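Local coordinates for alpha-actinin-like protein 1 (Schizosaccharomyces pombe, PDB 5BVR), which binds and probably cross-links actin filaments, helping to form and organise the actin ring used in cytokinesis and septation, at residues 10-15 and 217-222; 151-156 and 211-216; 28-33 and 42-47; 21-26 and 46-51. All coordinates share one frame; numbering follows the deposited sequence.

Contact 1: residues 10-15 and 217-222; sequences SVQNRT and ERSIMT
Gln12 and Arg218 lie against each other where helix 11-25, in the first calponin-homology (CH) repeat, runs beside helix 217-234 of the second, the axes of the two short segments 9.0 Å apart at their closest and inclined at 29°; the two repeats form the actin-binding domain of a longer protein. With its CG anti to the backbone N (chi1 -168°), Gln12 extends past Ser219 and brings its amide against Arg218. Its CB lies 3.8 Å from Ser219 OG, and CG passes the same oxygen. At the tip, NE2 settles against the aliphatic part of Arg218, 3.8 Å from CD, with amide and guanidinium planes only 22° apart. This NE2 is also hydrogen-bonded to Asp216 OD2, an oxygen shared with Ser219 OG. The other branch, OE1, takes a 2.6 Å bond from water 1, which accepts from Arg218 NH1 at the guanidinium edge; Arg218 and Asp216 together form a zinc site. Ser219 lets the backbones come close, its OG lying 3.3 Å from Gln12 CA and 3.6 Å from Val11 CG1. Thr15 closes the inner side: CG2 is 3.9 Å from Ser219 CB, while OG1 donates to Val11 O from above the carbonyl plane (2.8 Å), which helps to hold the side chain's rotation. Replacing Thr15 by a glycine would probably open a gap beside Ser219 and take from Val11 O its hydroxyl donor. Small hydroxyl side chains and a water-bridged amide thus make a close-fitting but largely polar seam between the repeats, consistent with a closed CH tandem.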
loop_
_atom_site.group_PDB
_atom_site.type_symbol
_atom_site.label_atom_id
_atom_site.label_comp_id
_atom_site.label_asym_id
_atom_site.label_seq_id
_atom_site.Cartn_x
_atom_site.Cartn_y
_atom_site.Cartn_z
ATOM N N SER A 10 -14.129 4.571 -0.609
ATOM C CA SER A 10 -13.864 3.375 -1.416
ATOM C C SER A 10 -12.764 2.542 -0.782
ATOM O O SER A 10 -12.036 3.003 0.100
ATOM C CB SER A 10 -13.406 3.754 -2.815
ATOM O OG SER A 10 -12.106 4.335 -2.769
ATOM N N VAL A 11 -12.650 1.302 -1.242
ATOM C CA VAL A 11 -11.562 0.437 -0.802
ATOM C C VAL A 11 -10.212 1.093 -1.025
ATOM O O VAL A 11 -9.363 1.077 -0.144
ATOM C CB VAL A 11 -11.615 -0.929 -1.534
ATOM C CG1 VAL A 11 -10.343 -1.735 -1.303
ATOM C CG2 VAL A 11 -12.836 -1.733 -1.086
ATOM N N GLN A 12 -10.013 1.669 -2.196
ATOM C CA GLN A 12 -8.741 2.275 -2.498
ATOM C C GLN A 12 -8.484 3.491 -1.622
ATOM O O GLN A 12 -7.362 3.687 -1.153
ATOM C CB GLN A 12 -8.664 2.651 -3.961
ATOM C CG GLN A 12 -7.285 3.025 -4.409
ATOM C CD GLN A 12 -7.244 3.324 -5.884
ATOM O OE1 GLN A 12 -7.184 4.497 -6.287
ATOM N NE2 GLN A 12 -7.284 2.280 -6.699
ATOM N N ASN A 13 -9.499 4.333 -1.434
ATOM C CA ASN A 13 -9.379 5.460 -0.543
ATOM C C ASN A 13 -8.926 4.977 0.839
ATOM O O ASN A 13 -7.910 5.464 1.387
ATOM C CB ASN A 13 -10.738 6.187 -0.515
ATOM C CG ASN A 13 -10.713 7.481 0.237
ATOM O OD1 ASN A 13 -9.795 7.777 0.975
ATOM N ND2 ASN A 13 -11.764 8.263 0.056
ATOM N N ARG A 14 -9.622 3.991 1.382
ATOM C CA ARG A 14 -9.332 3.540 2.719
ATOM C C ARG A 14 -7.963 2.893 2.788
ATOM O O ARG A 14 -7.217 3.123 3.732
ATOM C CB ARG A 14 -10.432 2.625 3.231
ATOM C CG ARG A 14 -11.692 3.440 3.566
ATOM C CD ARG A 14 -12.826 2.561 4.065
ATOM N NE ARG A 14 -13.366 1.705 3.024
ATOM C CZ ARG A 14 -13.150 0.397 2.918
ATOM N NH1 ARG A 14 -12.405 -0.256 3.810
ATOM N NH2 ARG A 14 -13.707 -0.256 1.912
ATOM N N THR A 15 -7.611 2.112 1.779
ATOM C CA THR A 15 -6.334 1.414 1.794
ATOM C C THR A 15 -5.174 2.387 1.684
ATOM O O THR A 15 -4.172 2.283 2.421
ATOM C CB THR A 15 -6.254 0.391 0.644
ATOM O OG1 THR A 15 -7.303 -0.576 0.790
ATOM C CG2 THR A 15 -4.949 -0.339 0.655
ATOM N N GLU A 217 -7.259 -3.701 -7.608
ATOM C CA GLU A 217 -5.906 -4.148 -7.879
ATOM C C GLU A 217 -4.861 -3.355 -7.105
ATOM O O GLU A 217 -3.966 -3.943 -6.499
ATOM C CB GLU A 217 -5.614 -4.042 -9.369
ATOM C CG GLU A 217 -4.277 -4.681 -9.748
ATOM C CD GLU A 217 -3.947 -4.598 -11.212
ATOM O OE1 GLU A 217 -4.552 -3.787 -11.948
ATOM O OE2 GLU A 217 -3.050 -5.349 -11.626
ATOM N N ARG A 218 -4.935 -2.034 -7.153
ATOM C CA ARG A 218 -3.910 -1.233 -6.489
ATOM C C ARG A 218 -3.911 -1.448 -4.984
ATOM O O ARG A 218 -2.854 -1.486 -4.374
ATOM C CB ARG A 218 -4.115 0.233 -6.832
ATOM C CG ARG A 218 -3.822 0.519 -8.296
ATOM C CD ARG A 218 -4.133 1.956 -8.736
ATOM N NE ARG A 218 -3.690 2.143 -10.112
ATOM C CZ ARG A 218 -3.647 3.310 -10.750
ATOM N NH1 ARG A 218 -4.029 4.433 -10.148
ATOM N NH2 ARG A 218 -3.201 3.349 -11.999
ATOM N N SER A 219 -5.085 -1.591 -4.376
ATOM C CA SER A 219 -5.170 -1.880 -2.964
ATOM C C SER A 219 -4.499 -3.216 -2.613
ATOM O O SER A 219 -3.745 -3.338 -1.644
ATOM C CB SER A 219 -6.618 -1.874 -2.499
ATOM O OG SER A 219 -7.198 -0.610 -2.705
ATOM N N ILE A 220 -4.813 -4.245 -3.382
ATOM C CA ILE A 220 -4.233 -5.550 -3.150
ATOM C C ILE A 220 -2.721 -5.473 -3.299
ATOM O O ILE A 220 -1.981 -5.986 -2.451
ATOM C CB ILE A 220 -4.877 -6.652 -4.032
ATOM C CG1 ILE A 220 -6.294 -6.909 -3.529
ATOM C CG2 ILE A 220 -4.035 -7.920 -4.035
ATOM C CD1 ILE A 220 -7.114 -7.768 -4.472
ATOM N N MET A 221 -2.241 -4.861 -4.376
ATOM C CA MET A 221 -0.807 -4.716 -4.572
ATOM C C MET A 221 -0.138 -4.013 -3.395
ATOM O O MET A 221 0.940 -4.408 -2.959
ATOM C CB MET A 221 -0.517 -3.925 -5.819
ATOM C CG MET A 221 -0.819 -4.663 -7.121
ATOM S SD MET A 221 -0.498 -3.670 -8.593
ATOM C CE MET A 221 1.253 -3.443 -8.325
ATOM N N THR A 222 -0.759 -2.957 -2.916
ATOM C CA THR A 222 -0.196 -2.202 -1.800
ATOM C C THR A 222 -0.009 -3.106 -0.582
ATOM O O THR A 222 1.034 -3.042 0.098
ATOM C CB THR A 222 -1.085 -1.000 -1.431
ATOM O OG1 THR A 222 -1.214 -0.153 -2.577
ATOM C CG2 THR A 222 -0.489 -0.171 -0.289
HETATM O O HOH W 1 -5.492 5.550 -7.968
#

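Contact 2: residues 151-156 and 211-216; sequences FTRSWT and DVDRPD. With ZN (zinc ion), chain C.
A loop-to-loop junction of the second CH repeat, at the protein surface beside a zinc ion, is built by Arg153 and Thr156 meeting Asp213, Val212 and Pro215. Its one direct hydrogen bond is between backbones: Asp211 N donates to Thr156 O at 2.9 Å and nearly straight (172°). Thr156 turns its two branches to different tasks. A chi1 of 62° holds OG1 between the backbone N and the carbonyl carbon, where it hydrogen-bonds with water 2, and brings CG2 to 3.7 Å from Pro215 CG. The proline ring is wedged in further by Thr152, whose backbone C is also 3.7 Å from Pro215 CG. Water 2 ties the loops together, donating a hydrogen bond to Val212 O (2.9 Å) and accepting from Arg153 NE at the guanidinium edge. The arginine chain, bent in its middle, brings one face of its guanidinium under Asp213 O, which sits 3.0 Å above the plane, offset toward the rim of the group. Carboxylate and guanidinium stand almost perpendicular, 85° apart, with NH2 3.3 Å from Asp213 OD1. That same OD1 binds the zinc ion at 1.9 Å, and water 3, a further zinc ligand, accepts from Arg153 NH1, so the arginine acts as a second-shell residue of the metal. Its positive charge probably also attracts the Asp213 carboxylate electrostatically. Just beyond, Asp216 N-caps helix 217-234: the junction belongs to the long inter-helix loops of the CH fold, here brought together where the last helix of the repeat starts.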
loop_
_atom_site.group_PDB
_atom_site.type_symbol
_atom_site.label_atom_id
_atom_site.label_comp_id
_atom_site.label_asym_id
_atom_site.label_seq_id
_atom_site.Cartn_x
_atom_site.Cartn_y
_atom_site.Cartn_z
ATOM N N PHE A 151 -3.134 -9.588 -9.406
ATOM C CA PHE A 151 -3.362 -8.966 -8.113
ATOM C C PHE A 151 -4.834 -8.637 -7.889
ATOM O O PHE A 151 -5.181 -7.636 -7.251
ATOM C CB PHE A 151 -2.496 -7.708 -7.983
ATOM C CG PHE A 151 -1.018 -8.009 -7.876
ATOM C CD1 PHE A 151 -0.523 -8.583 -6.743
ATOM C CD2 PHE A 151 -0.153 -7.707 -8.898
ATOM C CE1 PHE A 151 0.838 -8.867 -6.622
ATOM C CE2 PHE A 151 1.198 -7.983 -8.791
ATOM C CZ PHE A 151 1.689 -8.564 -7.651
ATOM N N THR A 152 -5.694 -9.502 -8.416
ATOM C CA THR A 152 -7.135 -9.355 -8.234
ATOM C C THR A 152 -7.762 -10.695 -7.814
ATOM O O THR A 152 -7.739 -11.052 -6.633
ATOM C CB THR A 152 -7.801 -8.762 -9.502
ATOM O OG1 THR A 152 -7.447 -9.537 -10.647
ATOM C CG2 THR A 152 -7.334 -7.305 -9.711
ATOM N N ARG A 153 -8.298 -11.426 -8.781
ATOM C CA ARG A 153 -9.095 -12.599 -8.505
ATOM C C ARG A 153 -8.320 -13.732 -7.866
ATOM O O ARG A 153 -8.926 -14.588 -7.232
ATOM C CB ARG A 153 -9.764 -13.071 -9.796
ATOM C CG ARG A 153 -10.285 -11.897 -10.623
ATOM C CD ARG A 153 -11.523 -12.188 -11.350
ATOM N NE ARG A 153 -12.582 -12.523 -10.421
ATOM C CZ ARG A 153 -13.753 -12.997 -10.807
ATOM N NH1 ARG A 153 -13.987 -13.208 -12.098
ATOM N NH2 ARG A 153 -14.673 -13.277 -9.907
ATOM N N SER A 154 -6.997 -13.746 -8.026
ATOM C CA SER A 154 -6.178 -14.798 -7.417
ATOM C C SER A 154 -6.126 -14.727 -5.895
ATOM O O SER A 154 -5.608 -15.637 -5.264
ATOM C CB SER A 154 -4.722 -14.720 -7.914
ATOM O OG SER A 154 -4.638 -14.821 -9.310
ATOM N N TRP A 155 -6.612 -13.632 -5.316
ATOM C CA TRP A 155 -6.497 -13.378 -3.881
ATOM C C TRP A 155 -7.813 -13.414 -3.099
ATOM O O TRP A 155 -7.795 -13.363 -1.865
ATOM C CB TRP A 155 -5.881 -11.969 -3.691
ATOM C CG TRP A 155 -4.522 -11.886 -4.309
ATOM C CD1 TRP A 155 -4.229 -11.561 -5.587
ATOM C CD2 TRP A 155 -3.277 -12.254 -3.686
ATOM N NE1 TRP A 155 -2.877 -11.667 -5.804
ATOM C CE2 TRP A 155 -2.269 -12.094 -4.651
ATOM C CE3 TRP A 155 -2.922 -12.687 -2.403
ATOM C CZ2 TRP A 155 -0.931 -12.354 -4.379
ATOM C CZ3 TRP A 155 -1.583 -12.940 -2.129
ATOM C CH2 TRP A 155 -0.611 -12.742 -3.110
ATOM N N THR A 156 -8.940 -13.547 -3.800
ATOM C CA THR A 156 -10.235 -13.351 -3.159
ATOM C C THR A 156 -10.727 -14.539 -2.339
ATOM O O THR A 156 -11.634 -14.385 -1.537
ATOM C CB THR A 156 -11.305 -12.924 -4.184
ATOM O OG1 THR A 156 -11.489 -13.953 -5.167
ATOM C CG2 THR A 156 -10.904 -11.588 -4.850
ATOM N N ASP A 211 -14.154 -12.918 -1.578
ATOM C CA ASP A 211 -15.214 -13.217 -2.514
ATOM C C ASP A 211 -15.793 -11.979 -3.208
ATOM O O ASP A 211 -16.990 -11.893 -3.494
ATOM C CB ASP A 211 -16.311 -14.001 -1.804
ATOM C CG ASP A 211 -15.860 -15.377 -1.358
ATOM O OD1 ASP A 211 -14.963 -15.964 -2.008
ATOM O OD2 ASP A 211 -16.421 -15.856 -0.351
ATOM N N VAL A 212 -14.902 -11.045 -3.514
ATOM C CA VAL A 212 -15.249 -9.854 -4.286
ATOM C C VAL A 212 -15.021 -10.119 -5.768
ATOM O O VAL A 212 -13.945 -10.551 -6.187
ATOM C CB VAL A 212 -14.398 -8.658 -3.810
ATOM C CG1 VAL A 212 -14.567 -7.436 -4.724
ATOM C CG2 VAL A 212 -14.780 -8.334 -2.362
ATOM N N ASP A 213 -16.054 -9.879 -6.559
ATOM C CA ASP A 213 -16.017 -10.157 -7.972
ATOM C C ASP A 213 -14.974 -9.310 -8.686
ATOM O O ASP A 213 -14.225 -9.814 -9.494
ATOM C CB ASP A 213 -17.429 -9.889 -8.525
ATOM C CG ASP A 213 -17.561 -10.149 -10.001
ATOM O OD1 ASP A 213 -17.154 -11.222 -10.473
ATOM O OD2 ASP A 213 -18.117 -9.269 -10.690
ATOM N N ARG A 214 -14.907 -8.011 -8.370
ATOM C CA ARG A 214 -13.930 -7.122 -9.009
ATOM C C ARG A 214 -13.133 -6.353 -7.953
ATOM O O ARG A 214 -13.380 -5.177 -7.695
ATOM C CB ARG A 214 -14.638 -6.139 -9.946
ATOM C CG ARG A 214 -15.421 -6.797 -11.067
ATOM C CD ARG A 214 -16.080 -5.747 -11.955
ATOM N NE ARG A 214 -17.287 -6.249 -12.608
ATOM C CZ ARG A 214 -17.338 -6.749 -13.841
ATOM N NH1 ARG A 214 -16.242 -6.822 -14.590
ATOM N NH2 ARG A 214 -18.499 -7.170 -14.326
ATOM N N PRO A 215 -12.179 -7.017 -7.322
ATOM C CA PRO A 215 -11.428 -6.380 -6.234
ATOM C C PRO A 215 -10.469 -5.325 -6.774
ATOM O O PRO A 215 -10.073 -5.357 -7.941
ATOM C CB PRO A 215 -10.649 -7.541 -5.620
ATOM C CG PRO A 215 -10.485 -8.488 -6.731
ATOM C CD PRO A 215 -11.699 -8.377 -7.599
ATOM N N ASP A 216 -10.100 -4.391 -5.905
ATOM C CA ASP A 216 -9.255 -3.283 -6.318
ATOM C C ASP A 216 -7.791 -3.704 -6.390
ATOM O O ASP A 216 -7.148 -3.949 -5.367
ATOM C CB ASP A 216 -9.408 -2.058 -5.410
ATOM C CG ASP A 216 -8.681 -0.871 -5.966
ATOM O OD1 ASP A 216 -9.088 -0.403 -7.049
ATOM O OD2 ASP A 216 -7.666 -0.433 -5.369
HETATM ZN ZN ZN C . -17.594 -11.476 -12.321
HETATM O O HOH W 2 -12.877 -12.881 -7.458
HETATM O O HOH W 3 -16.872 -13.585 -12.644
#

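Contact 3: residues 28-33 and 42-47; sequences DLPSVF and GILLIQ
The backbone of 28-33, extended from Leu29 to Val32, passes the first turn of helix 43-53 at a side chain's distance, Val32 and Leu44 being the nearest pair with CA atoms 8.1 Å apart. In the CH fold of the first repeat this is the link that leaves helix 11-25 and leads toward helix 43-53. The exit is a Schellman motif: Asp28, with positive phi, is its C-prime residue, and Asp28 N and Leu29 N turn back to Ser25 O and Leu24 O. Leu44 carries one half of the contact through its forked end. The Leu44 and Val32 side chains slide past each other in opposite directions, Leu44 CD1 lying 3.9 Å from Val32 CG2, while Leu44 CD2 reaches across to Pro30, 4.2 Å from its CG. Between these two touches sits Pro30 O, 3.9 Å from Leu44 CD2; the contact buries this oxygen without giving it a polar partner. Val32 also leans on Thr17 and Phe20, which joins the link to helix 11-25 as well as to the next helix. The other half pairs Leu29 with Gln47, one turn farther along. Gln47 CG is anti to the carbonyl carbon (chi1 -67°) and the rest of its chain is extended, which carries the amide out to the leucine's fork. Leu29 CD1 meets both the stem and the head of the glutamine, with Gln47 CB and Gln47 OE1 each 3.7 Å away. The second methyl, Leu29 CD2, rests against the amide nitrogen, 3.5 Å from Gln47 NE2.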
loop_
_atom_site.group_PDB
_atom_site.type_symbol
_atom_site.label_atom_id
_atom_site.label_comp_id
_atom_site.label_asym_id
_atom_site.label_seq_id
_atom_site.Cartn_x
_atom_site.Cartn_y
_atom_site.Cartn_z
ATOM N N ASP A 28 5.288 9.670 14.589
ATOM C CA ASP A 28 4.287 10.200 15.514
ATOM C C ASP A 28 3.604 11.444 14.975
ATOM O O ASP A 28 3.272 12.361 15.735
ATOM C CB ASP A 28 4.926 10.539 16.871
ATOM C CG ASP A 28 5.456 9.317 17.595
ATOM O OD1 ASP A 28 5.098 8.182 17.218
ATOM O OD2 ASP A 28 6.224 9.499 18.563
ATOM N N LEU A 29 3.407 11.488 13.660
ATOM C CA LEU A 29 2.749 12.627 13.030
ATOM C C LEU A 29 1.237 12.419 13.048
ATOM O O LEU A 29 0.781 11.283 13.168
ATOM C CB LEU A 29 3.262 12.818 11.597
ATOM C CG LEU A 29 4.712 13.305 11.496
ATOM C CD1 LEU A 29 5.232 13.257 10.071
ATOM C CD2 LEU A 29 4.806 14.738 12.016
ATOM N N PRO A 30 0.462 13.511 12.934
ATOM C CA PRO A 30 -0.998 13.373 12.917
ATOM C C PRO A 30 -1.442 12.565 11.709
ATOM O O PRO A 30 -0.765 12.595 10.689
ATOM C CB PRO A 30 -1.501 14.816 12.811
ATOM C CG PRO A 30 -0.328 15.631 12.377
ATOM C CD PRO A 30 0.887 14.919 12.879
ATOM N N SER A 31 -2.552 11.850 11.842
ATOM C CA SER A 31 -3.055 11.009 10.759
ATOM C C SER A 31 -3.931 11.723 9.736
ATOM O O SER A 31 -4.484 12.802 9.955
ATOM C CB SER A 31 -3.847 9.837 11.337
ATOM O OG SER A 31 -3.042 9.035 12.178
ATOM N N VAL A 32 -4.040 11.066 8.592
ATOM C CA VAL A 32 -5.006 11.407 7.578
ATOM C C VAL A 32 -6.303 10.681 7.936
ATOM O O VAL A 32 -6.282 9.478 8.197
ATOM C CB VAL A 32 -4.540 10.906 6.195
ATOM C CG1 VAL A 32 -5.628 11.113 5.124
ATOM C CG2 VAL A 32 -3.243 11.607 5.797
ATOM N N PHE A 33 -7.410 11.412 7.927
ATOM C CA PHE A 33 -8.728 10.807 8.132
ATOM C C PHE A 33 -9.585 10.923 6.881
ATOM O O PHE A 33 -10.443 10.069 6.621
ATOM C CB PHE A 33 -9.413 11.470 9.323
ATOM C CG PHE A 33 -8.710 11.214 10.623
ATOM C CD1 PHE A 33 -8.866 10.004 11.269
ATOM C CD2 PHE A 33 -7.871 12.162 11.179
ATOM C CE1 PHE A 33 -8.221 9.750 12.459
ATOM C CE2 PHE A 33 -7.219 11.910 12.377
ATOM C CZ PHE A 33 -7.398 10.702 13.011
ATOM N N GLY A 42 -0.751 20.953 2.240
ATOM C CA GLY A 42 0.542 20.486 1.771
ATOM C C GLY A 42 1.452 19.863 2.808
ATOM O O GLY A 42 2.444 19.233 2.426
ATOM N N ILE A 43 1.135 20.001 4.092
ATOM C CA ILE A 43 2.097 19.635 5.130
ATOM C C ILE A 43 2.280 18.112 5.215
ATOM O O ILE A 43 3.407 17.627 5.255
ATOM C CB ILE A 43 1.703 20.200 6.493
ATOM C CG1 ILE A 43 1.861 21.718 6.463
ATOM C CG2 ILE A 43 2.556 19.596 7.625
ATOM C CD1 ILE A 43 1.215 22.401 7.636
ATOM N N LEU A 44 1.181 17.362 5.257
ATOM C CA LEU A 44 1.307 15.910 5.407
ATOM C C LEU A 44 1.913 15.274 4.167
ATOM O O LEU A 44 2.631 14.271 4.259
ATOM C CB LEU A 44 -0.026 15.275 5.756
ATOM C CG LEU A 44 -0.570 15.624 7.143
ATOM C CD1 LEU A 44 -1.837 14.857 7.395
ATOM C CD2 LEU A 44 0.436 15.385 8.276
ATOM N N LEU A 45 1.642 15.852 3.002
ATOM C CA LEU A 45 2.281 15.373 1.785
ATOM C C LEU A 45 3.794 15.590 1.850
ATOM O O LEU A 45 4.579 14.697 1.570
ATOM C CB LEU A 45 1.680 16.063 0.570
ATOM C CG LEU A 45 2.132 15.620 -0.808
ATOM C CD1 LEU A 45 1.930 14.114 -0.968
ATOM C CD2 LEU A 45 1.346 16.406 -1.863
ATOM N N ILE A 46 4.228 16.773 2.255
ATOM C CA ILE A 46 5.657 17.005 2.399
ATOM C C ILE A 46 6.276 16.034 3.388
ATOM O O ILE A 46 7.319 15.432 3.107
ATOM C CB ILE A 46 5.921 18.440 2.833
ATOM C CG1 ILE A 46 5.641 19.381 1.660
ATOM C CG2 ILE A 46 7.375 18.628 3.349
ATOM C CD1 ILE A 46 5.560 20.857 2.069
ATOM N N GLN A 47 5.640 15.879 4.542
ATOM C CA GLN A 47 6.156 14.972 5.553
ATOM C C GLN A 47 6.190 13.525 5.045
ATOM O O GLN A 47 7.181 12.819 5.270
ATOM C CB GLN A 47 5.355 15.103 6.845
ATOM C CG GLN A 47 5.557 16.477 7.500
ATOM C CD GLN A 47 4.707 16.711 8.740
ATOM O OE1 GLN A 47 3.555 16.299 8.817
ATOM N NE2 GLN A 47 5.288 17.380 9.720
#

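Contact 4: residues 21-26 and 46-51; sequences NTKLSS and IQLLEI
Gln47 and Leu24 open the crossing of helix 43-53 over helix 11-25, the axes of whose short segments pass 9.4 Å apart at 79°. Gln47 offers only its stem, with CB 4.4 Å from Leu24 CD2. Leu48 follows with its CG anti to the backbone N (chi1 177°), a setting that brings its CD1 obliquely across the base of Lys23, 3.6 Å from CB; beyond that point the lysine bends and takes its amino end away. Leu48 also touches Trp19 and Phe20 of helix 11-25 and Leu111 of helix 101-117. One turn later Ile51 presses two methyls against the C-terminal part of helix 11-25. CD1 lies 3.4 Å from Lys23 O and 4.0 Å from Leu24 CA, whereas CG2 is 3.8 Å from Ser26 OG. Lys23 O accepts from both Ser26 N and Ser26 OG, so the isoleucine packs on a carbonyl already hydrogen-bonded. A serine in place of Ile51 would probably strip Lys23 O of its apolar cover and open a gap between the two helices. Near-perpendicular helices meeting through aliphatic side chains of this kind belong to the all-helical CH fold.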
loop_
_atom_site.group_PDB
_atom_site.type_symbol
_atom_site.label_atom_id
_atom_site.label_comp_id
_atom_site.label_asym_id
_atom_site.label_seq_id
_atom_site.Cartn_x
_atom_site.Cartn_y
_atom_site.Cartn_z
ATOM N N ASN A 21 -0.927 6.542 6.588
ATOM C CA ASN A 21 -0.801 6.609 8.040
ATOM C C ASN A 21 0.267 5.708 8.625
ATOM O O ASN A 21 0.902 6.094 9.616
ATOM C CB ASN A 21 -2.139 6.382 8.727
ATOM C CG ASN A 21 -3.075 7.537 8.535
ATOM O OD1 ASN A 21 -2.651 8.662 8.259
ATOM N ND2 ASN A 21 -4.355 7.278 8.671
ATOM N N THR A 22 0.506 4.531 8.045
ATOM C CA THR A 22 1.636 3.729 8.517
ATOM C C THR A 22 2.958 4.499 8.392
ATOM O O THR A 22 3.858 4.348 9.211
ATOM C CB THR A 22 1.773 2.361 7.788
ATOM O OG1 THR A 22 2.141 2.556 6.418
ATOM C CG2 THR A 22 0.505 1.569 7.889
ATOM N N LYS A 23 3.082 5.326 7.361
ATOM C CA LYS A 23 4.282 6.120 7.181
ATOM C C LYS A 23 4.339 7.284 8.184
ATOM O O LYS A 23 5.338 7.458 8.916
ATOM C CB LYS A 23 4.366 6.634 5.749
ATOM C CG LYS A 23 4.375 5.557 4.677
ATOM C CD LYS A 23 5.404 4.467 4.908
ATOM C CE LYS A 23 5.324 3.436 3.796
ATOM N NZ LYS A 23 6.338 2.368 3.998
ATOM N N LEU A 24 3.268 8.063 8.242
ATOM C CA LEU A 24 3.195 9.188 9.169
ATOM C C LEU A 24 3.399 8.753 10.621
ATOM O O LEU A 24 4.082 9.444 11.381
ATOM C CB LEU A 24 1.851 9.895 9.045
ATOM C CG LEU A 24 1.575 10.647 7.745
ATOM C CD1 LEU A 24 0.160 11.176 7.772
ATOM C CD2 LEU A 24 2.564 11.784 7.562
ATOM N N SER A 25 2.802 7.630 11.012
ATOM C CA SER A 25 2.906 7.158 12.393
ATOM C C SER A 25 4.327 6.758 12.752
ATOM O O SER A 25 4.689 6.731 13.930
ATOM C CB SER A 25 1.959 5.989 12.636
ATOM O OG SER A 25 0.615 6.422 12.510
ATOM N N SER A 26 5.144 6.466 11.747
ATOM C CA SER A 26 6.538 6.128 12.009
ATOM C C SER A 26 7.312 7.319 12.602
ATOM O O SER A 26 8.439 7.160 13.076
ATOM C CB SER A 26 7.221 5.600 10.741
ATOM O OG SER A 26 7.551 6.646 9.852
ATOM N N ILE A 46 4.228 16.773 2.255
ATOM C CA ILE A 46 5.657 17.005 2.399
ATOM C C ILE A 46 6.276 16.034 3.388
ATOM O O ILE A 46 7.319 15.432 3.107
ATOM C CB ILE A 46 5.921 18.440 2.833
ATOM C CG1 ILE A 46 5.641 19.381 1.660
ATOM C CG2 ILE A 46 7.375 18.628 3.349
ATOM C CD1 ILE A 46 5.560 20.857 2.069
ATOM N N GLN A 47 5.640 15.879 4.542
ATOM C CA GLN A 47 6.156 14.972 5.553
ATOM C C GLN A 47 6.190 13.525 5.045
ATOM O O GLN A 47 7.181 12.819 5.270
ATOM C CB GLN A 47 5.355 15.103 6.845
ATOM C CG GLN A 47 5.557 16.477 7.500
ATOM C CD GLN A 47 4.707 16.711 8.740
ATOM O OE1 GLN A 47 3.555 16.299 8.817
ATOM N NE2 GLN A 47 5.288 17.380 9.720
ATOM N N LEU A 48 5.140 13.076 4.368
ATOM C CA LEU A 48 5.157 11.751 3.739
ATOM C C LEU A 48 6.390 11.580 2.845
ATOM O O LEU A 48 7.109 10.575 2.929
ATOM C CB LEU A 48 3.892 11.501 2.908
ATOM C CG LEU A 48 3.869 10.157 2.170
ATOM C CD1 LEU A 48 3.726 8.997 3.137
ATOM C CD2 LEU A 48 2.745 10.146 1.150
ATOM N N LEU A 49 6.646 12.566 1.994
ATOM C CA LEU A 49 7.738 12.487 1.037
ATOM C C LEU A 49 9.094 12.398 1.735
ATOM O O LEU A 49 9.968 11.650 1.304
ATOM C CB LEU A 49 7.695 13.669 0.073
ATOM C CG LEU A 49 6.510 13.641 -0.887
ATOM C CD1 LEU A 49 6.341 15.006 -1.571
ATOM C CD2 LEU A 49 6.652 12.536 -1.942
ATOM N N GLU A 50 9.262 13.129 2.828
ATOM C CA GLU A 50 10.506 13.054 3.588
ATOM C C GLU A 50 10.713 11.633 4.107
ATOM O O GLU A 50 11.827 11.108 4.075
ATOM C CB GLU A 50 10.488 14.051 4.745
ATOM C CG GLU A 50 10.651 15.494 4.280
ATOM C CD GLU A 50 10.731 16.495 5.413
ATOM O OE1 GLU A 50 10.074 16.277 6.461
ATOM O OE2 GLU A 50 11.448 17.512 5.246
ATOM N N ILE A 51 9.626 11.014 4.550
ATOM C CA ILE A 51 9.661 9.679 5.132
ATOM C C ILE A 51 9.959 8.605 4.093
ATOM O O ILE A 51 10.894 7.801 4.253
ATOM C CB ILE A 51 8.336 9.364 5.865
ATOM C CG1 ILE A 51 8.143 10.330 7.048
ATOM C CG2 ILE A 51 8.307 7.899 6.368
ATOM C CD1 ILE A 51 6.765 10.316 7.651
#

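Contacts 3 and 4 both hold helix 43-53 within the first CH repeat, one against the 28-33 link and the other against helix 11-25. They share Gln47, which gives its amide and stem to the link, and its CB also to helix 11-25. Their chemistry is mainly aliphatic, though contact 4 is partly buried and contact 3 lies at the surface. Contact 2, also at the surface, belongs to the second repeat on the opposite side of the chain's centre, and relies on water, charge and zinc. Contact 1, though the most central, is only partly buried; polar and water-bridged, it joins the two repeats and adjoins contact 2, where Phe151 packs against Met221.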